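Local coordinates for heme-binding protein A / AI-2 binding protein A (Helicobacter pylori SS1, PDB 6OFQ) that binds short peptides in the periplasm and probably delivers them to an ABC transporter for import into the cell, at residues Pro370-Thr382 with Ile398-Tyr412. Sequence-based numbering, arbitrary orientation. Where two conformers were deposited one is given.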
loop_
_atom_site.group_PDB
_atom_site.type_symbol
_atom_site.label_atom_id
_atom_site.label_comp_id
_atom_site.label_asym_id
_atom_site.label_seq_id
_atom_site.Cartn_x
_atom_site.Cartn_y
_atom_site.Cartn_z
ATOM N N PRO A 370 32.069 -7.596 -19.889
ATOM C CA PRO A 370 31.976 -7.123 -21.254
ATOM C C PRO A 370 31.149 -8.022 -22.164
ATOM O O PRO A 370 30.937 -7.613 -23.303
ATOM C CB PRO A 370 33.416 -7.171 -21.742
ATOM C CG PRO A 370 33.997 -8.284 -20.970
ATOM C CD PRO A 370 33.412 -8.122 -19.590
ATOM N N ASN A 371 30.857 -9.255 -21.774
ATOM C CA ASN A 371 29.877 -10.085 -22.528
ATOM C C ASN A 371 28.562 -10.239 -21.744
ATOM O O ASN A 371 27.823 -11.234 -21.882
ATOM C CB ASN A 371 30.483 -11.429 -22.918
ATOM C CG ASN A 371 31.849 -11.291 -23.567
ATOM O OD1 ASN A 371 32.830 -11.803 -23.039
ATOM N ND2 ASN A 371 31.929 -10.579 -24.681
ATOM N N GLY A 372 28.235 -9.277 -20.883
ATOM C CA GLY A 372 27.014 -9.374 -20.089
ATOM C C GLY A 372 26.966 -10.522 -19.110
ATOM O O GLY A 372 27.987 -11.028 -18.651
ATOM N N PHE A 373 25.751 -11.011 -18.851
ATOM C CA PHE A 373 25.490 -12.035 -17.889
ATOM C C PHE A 373 24.051 -12.544 -18.028
ATOM O O PHE A 373 23.274 -11.869 -18.704
ATOM C CB PHE A 373 25.862 -11.668 -16.442
ATOM C CG PHE A 373 25.144 -10.446 -15.914
ATOM C CD1 PHE A 373 23.911 -10.567 -15.311
ATOM C CD2 PHE A 373 25.719 -9.199 -16.014
ATOM C CE1 PHE A 373 23.270 -9.407 -14.849
ATOM C CE2 PHE A 373 25.084 -8.034 -15.540
ATOM C CZ PHE A 373 23.849 -8.147 -14.946
ATOM N N LYS A 374 23.724 -13.614 -17.327
ATOM C CA LYS A 374 22.361 -14.108 -17.273
ATOM C C LYS A 374 21.713 -13.729 -15.932
ATOM O O LYS A 374 22.353 -13.770 -14.888
ATOM C CB LYS A 374 22.332 -15.627 -17.457
ATOM C CG LYS A 374 22.907 -15.999 -18.818
ATOM C CD LYS A 374 22.898 -17.485 -19.167
ATOM C CE LYS A 374 23.253 -17.522 -20.655
ATOM N NZ LYS A 374 23.599 -18.838 -21.260
ATOM N N THR A 375 20.421 -13.415 -15.997
ATOM C CA THR A 375 19.640 -13.081 -14.806
ATOM C C THR A 375 18.167 -13.403 -15.003
ATOM O O THR A 375 17.811 -13.945 -16.074
ATOM C CB THR A 375 19.894 -11.615 -14.446
ATOM O OG1 THR A 375 19.362 -11.348 -13.144
ATOM C CG2 THR A 375 19.245 -10.666 -15.423
ATOM N N THR A 376 17.337 -13.095 -14.008
ATOM C CA THR A 376 15.946 -13.467 -14.014
ATOM C C THR A 376 15.183 -12.235 -13.562
ATOM O O THR A 376 15.704 -11.435 -12.765
ATOM C CB THR A 376 15.709 -14.623 -13.059
ATOM O OG1 THR A 376 16.372 -15.783 -13.588
ATOM C CG2 THR A 376 14.267 -14.983 -12.922
ATOM N N ILE A 377 14.022 -12.006 -14.135
ATOM C CA ILE A 377 13.091 -10.990 -13.647
ATOM C C ILE A 377 11.844 -11.709 -13.211
ATOM O O ILE A 377 11.314 -12.589 -13.900
ATOM C CB ILE A 377 12.789 -9.922 -14.700
ATOM C CG1 ILE A 377 11.984 -8.762 -14.081
ATOM C CG2 ILE A 377 12.054 -10.428 -15.924
ATOM C CD1 ILE A 377 11.926 -7.557 -14.979
ATOM N N PHE A 378 11.284 -11.318 -12.073
ATOM C CA PHE A 378 9.990 -11.793 -11.628
ATOM C C PHE A 378 8.942 -10.791 -12.065
ATOM O O PHE A 378 9.202 -9.573 -11.959
ATOM C CB PHE A 378 9.876 -11.859 -10.092
ATOM C CG PHE A 378 10.542 -13.015 -9.415
ATOM C CD1 PHE A 378 11.445 -13.806 -10.073
ATOM C CD2 PHE A 378 10.320 -13.282 -8.079
ATOM C CE1 PHE A 378 12.044 -14.910 -9.480
ATOM C CE2 PHE A 378 10.886 -14.395 -7.502
ATOM C CZ PHE A 378 11.785 -15.169 -8.165
ATOM N N THR A 379 7.796 -11.294 -12.514
ATOM C CA THR A 379 6.636 -10.460 -12.795
ATOM C C THR A 379 5.399 -11.200 -12.309
ATOM O O THR A 379 5.475 -12.378 -11.943
ATOM C CB THR A 379 6.574 -10.176 -14.300
ATOM O OG1 THR A 379 5.532 -9.213 -14.540
ATOM C CG2 THR A 379 6.317 -11.408 -15.137
ATOM N N THR A 380 4.289 -10.473 -12.200
ATOM C CA THR A 380 3.015 -11.054 -11.812
ATOM C C THR A 380 2.170 -11.441 -12.993
ATOM O O THR A 380 2.346 -10.953 -14.115
ATOM C CB THR A 380 2.138 -10.065 -11.034
ATOM O OG1 THR A 380 1.652 -9.051 -11.922
ATOM C CG2 THR A 380 2.916 -9.390 -9.914
ATOM N N SER A 381 1.259 -12.365 -12.715
ATOM C CA SER A 381 0.370 -12.830 -13.785
ATOM C C SER A 381 -0.589 -11.744 -14.277
ATOM O O SER A 381 -0.997 -11.770 -15.438
ATOM C CB SER A 381 -0.442 -14.045 -13.313
ATOM O OG SER A 381 -1.159 -13.695 -12.164
ATOM N N THR A 382 -0.948 -10.787 -13.445
ATOM C CA THR A 382 -1.967 -9.832 -13.844
ATOM C C THR A 382 -1.363 -8.561 -14.426
ATOM O O THR A 382 -2.110 -7.804 -15.035
ATOM C CB THR A 382 -2.910 -9.506 -12.684
ATOM O OG1 THR A 382 -2.145 -9.083 -11.554
ATOM C CG2 THR A 382 -3.743 -10.757 -12.360
ATOM N N ILE A 398 22.467 -4.874 -24.214
ATOM C CA ILE A 398 23.773 -4.754 -23.588
ATOM C C ILE A 398 24.332 -6.102 -23.138
ATOM O O ILE A 398 25.242 -6.214 -22.323
ATOM C CB ILE A 398 23.701 -3.677 -22.464
ATOM C CG1 ILE A 398 22.881 -4.148 -21.238
ATOM C CG2 ILE A 398 23.273 -2.350 -23.030
ATOM C CD1 ILE A 398 23.120 -3.250 -20.022
ATOM N N GLY A 399 23.751 -7.199 -23.633
ATOM C CA GLY A 399 24.247 -8.554 -23.373
ATOM C C GLY A 399 23.764 -9.213 -22.089
ATOM O O GLY A 399 24.281 -10.228 -21.655
ATOM N N ILE A 400 22.712 -8.657 -21.487
ATOM C CA ILE A 400 22.148 -9.253 -20.276
ATOM C C ILE A 400 20.951 -10.113 -20.782
ATOM O O ILE A 400 19.975 -9.517 -21.254
ATOM C CB ILE A 400 21.734 -8.202 -19.215
ATOM C CG1 ILE A 400 22.981 -7.505 -18.654
ATOM C CG2 ILE A 400 20.963 -8.882 -18.095
ATOM C CD1 ILE A 400 22.617 -6.225 -17.921
ATOM N N ASP A 401 21.048 -11.403 -20.536
ATOM C CA ASP A 401 20.009 -12.387 -20.934
ATOM C C ASP A 401 19.083 -12.595 -19.745
ATOM O O ASP A 401 19.408 -13.200 -18.732
ATOM C CB ASP A 401 20.694 -13.722 -21.320
ATOM C CG ASP A 401 19.732 -14.803 -21.828
ATOM O OD1 ASP A 401 18.567 -14.524 -22.112
ATOM O OD2 ASP A 401 20.142 -15.981 -21.887
ATOM N N VAL A 402 17.896 -12.024 -19.899
ATOM C CA VAL A 402 16.878 -12.073 -18.854
ATOM C C VAL A 402 15.830 -13.167 -19.047
ATOM O O VAL A 402 15.144 -13.193 -20.065
ATOM C CB VAL A 402 16.127 -10.735 -18.746
ATOM C CG1 VAL A 402 15.070 -10.793 -17.643
ATOM C CG2 VAL A 402 17.063 -9.544 -18.588
ATOM N N LYS A 403 15.746 -14.065 -18.085
ATOM C CA LYS A 403 14.679 -15.047 -18.079
ATOM C C LYS A 403 13.505 -14.450 -17.315
ATOM O O LYS A 403 13.717 -13.876 -16.228
ATOM C CB LYS A 403 15.144 -16.332 -17.418
ATOM C CG LYS A 403 14.097 -17.429 -17.211
ATOM C CD LYS A 403 14.592 -18.424 -16.150
ATOM C CE LYS A 403 13.995 -19.821 -16.245
ATOM N NZ LYS A 403 12.931 -20.075 -15.233
ATOM N N ILE A 404 12.276 -14.650 -17.810
ATOM C CA ILE A 404 11.055 -14.134 -17.197
ATOM C C ILE A 404 10.355 -15.223 -16.417
ATOM O O ILE A 404 10.058 -16.292 -16.959
ATOM C CB ILE A 404 10.089 -13.532 -18.214
ATOM C CG1 ILE A 404 10.743 -12.364 -18.951
ATOM C CG2 ILE A 404 8.783 -13.098 -17.573
ATOM C CD1 ILE A 404 9.955 -11.878 -20.141
ATOM N N GLU A 405 10.165 -15.032 -15.117
ATOM C CA GLU A 405 9.364 -15.940 -14.282
ATOM C C GLU A 405 8.098 -15.212 -13.813
ATOM O O GLU A 405 8.143 -14.054 -13.371
ATOM C CB GLU A 405 10.149 -16.426 -13.076
ATOM C CG GLU A 405 11.287 -17.364 -13.494
ATOM C CD GLU A 405 12.103 -17.895 -12.353
ATOM O OE1 GLU A 405 11.744 -17.669 -11.179
ATOM O OE2 GLU A 405 13.020 -18.696 -12.682
ATOM N N VAL A 406 6.950 -15.870 -13.933
ATOM C CA VAL A 406 5.648 -15.244 -13.674
ATOM C C VAL A 406 5.053 -15.936 -12.461
ATOM O O VAL A 406 4.973 -17.157 -12.418
ATOM C CB VAL A 406 4.711 -15.400 -14.901
ATOM C CG1 VAL A 406 3.432 -14.625 -14.673
ATOM C CG2 VAL A 406 5.388 -14.931 -16.164
ATOM N N TYR A 407 4.522 -15.150 -11.510
ATOM C CA TYR A 407 3.909 -15.690 -10.308
ATOM C C TYR A 407 2.563 -15.007 -10.075
ATOM O O TYR A 407 2.405 -13.817 -10.373
ATOM C CB TYR A 407 4.776 -15.388 -9.077
ATOM C CG TYR A 407 6.109 -16.086 -9.147
ATOM C CD1 TYR A 407 6.191 -17.440 -8.892
ATOM C CD2 TYR A 407 7.235 -15.457 -9.682
ATOM C CE1 TYR A 407 7.375 -18.122 -9.024
ATOM C CE2 TYR A 407 8.431 -16.131 -9.821
ATOM C CZ TYR A 407 8.497 -17.446 -9.458
ATOM O OH TYR A 407 9.680 -18.164 -9.667
ATOM N N GLU A 408 1.606 -15.749 -9.517
ATOM C CA GLU A 408 0.367 -15.111 -9.080
ATOM C C GLU A 408 0.699 -14.209 -7.890
ATOM O O GLU A 408 1.738 -14.326 -7.247
ATOM C CB GLU A 408 -0.543 -16.234 -8.559
ATOM C CG GLU A 408 -0.904 -17.273 -9.625
ATOM C CD GLU A 408 -1.744 -16.677 -10.727
ATOM O OE1 GLU A 408 -2.633 -15.862 -10.426
ATOM O OE2 GLU A 408 -1.511 -16.999 -11.913
ATOM N N TRP A 409 -0.192 -13.261 -7.611
ATOM C CA TRP A 409 0.106 -12.167 -6.655
ATOM C C TRP A 409 0.501 -12.632 -5.258
ATOM O O TRP A 409 1.497 -12.121 -4.714
ATOM C CB TRP A 409 -1.076 -11.209 -6.596
ATOM C CG TRP A 409 -0.976 -9.906 -5.815
ATOM C CD1 TRP A 409 -1.841 -9.460 -4.847
ATOM C CD2 TRP A 409 0.044 -8.900 -5.954
ATOM N NE1 TRP A 409 -1.435 -8.224 -4.439
ATOM C CE2 TRP A 409 -0.305 -7.827 -5.088
ATOM C CE3 TRP A 409 1.198 -8.804 -6.738
ATOM C CZ2 TRP A 409 0.488 -6.714 -4.926
ATOM C CZ3 TRP A 409 1.976 -7.687 -6.601
ATOM C CH2 TRP A 409 1.582 -6.627 -5.741
ATOM N N GLY A 410 -0.255 -13.569 -4.687
ATOM C CA GLY A 410 0.167 -13.957 -3.333
ATOM C C GLY A 410 1.557 -14.560 -3.288
ATOM O O GLY A 410 2.357 -14.254 -2.414
ATOM N N ALA A 411 1.855 -15.467 -4.210
ATOM C CA ALA A 411 3.173 -16.083 -4.335
ATOM C C ALA A 411 4.219 -15.026 -4.610
ATOM O O ALA A 411 5.332 -15.129 -4.111
ATOM C CB ALA A 411 3.236 -17.151 -5.374
ATOM N N TYR A 412 3.875 -14.054 -5.446
ATOM C CA TYR A 412 4.860 -13.039 -5.829
ATOM C C TYR A 412 5.249 -12.258 -4.580
ATOM O O TYR A 412 6.407 -11.938 -4.354
ATOM C CB TYR A 412 4.213 -12.140 -6.872
ATOM C CG TYR A 412 5.123 -11.094 -7.464
ATOM C CD1 TYR A 412 5.805 -11.351 -8.607
ATOM C CD2 TYR A 412 5.191 -9.810 -6.936
ATOM C CE1 TYR A 412 6.653 -10.433 -9.177
ATOM C CE2 TYR A 412 6.008 -8.859 -7.526
ATOM C CZ TYR A 412 6.695 -9.174 -8.684
ATOM O OH TYR A 412 7.500 -8.279 -9.372
HETATM O O HOH W 1 15.665 -18.241 -12.444
#
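F373 and I400 pack side by side at one end of a parallel strand pair, 373-380 with 400-407, whose right-handed beta-alpha-beta crossover runs through helix 386-396, as in the lobes of type II periplasmic binding proteins. The middle of the backbone ladder is regular, with I377 N 2.8 Å from K403 O.

On one face I377, I400 and I404 pack against that helix; toward V406 the face opens to solvent. Beta-branched residues suit extended backbone, and their methyls reach the neighbouring strand: with I377 CG1 anti to the backbone N (chi1 -171°), CG2 falls between N and the carbonyl carbon and presses V402 CG1 at 3.5 Å, slightly closer than usual.

The other face has a loose end and a closed one. At the exposed end K374 and D401 lie alongside each other, NZ still 4.5 Å from OD2, and further along a water joins T376 OG1 to E405 OE2. At the closed end T380 CG2 sits 3.6 Å above the centre of the Y412 ring, whose hydroxyl bonds to F425 O. F378 receives the edge of Y407 in an edge-to-face stack, planes at 53°, and E405 steadies that ring: Y407 OH donates to E405 OE1 (2.6 Å) from above the carboxylate plane, whereas K403 NZ makes a salt bridge to E405 OE2 (2.9 Å) on its anti side, 25° out of that plane.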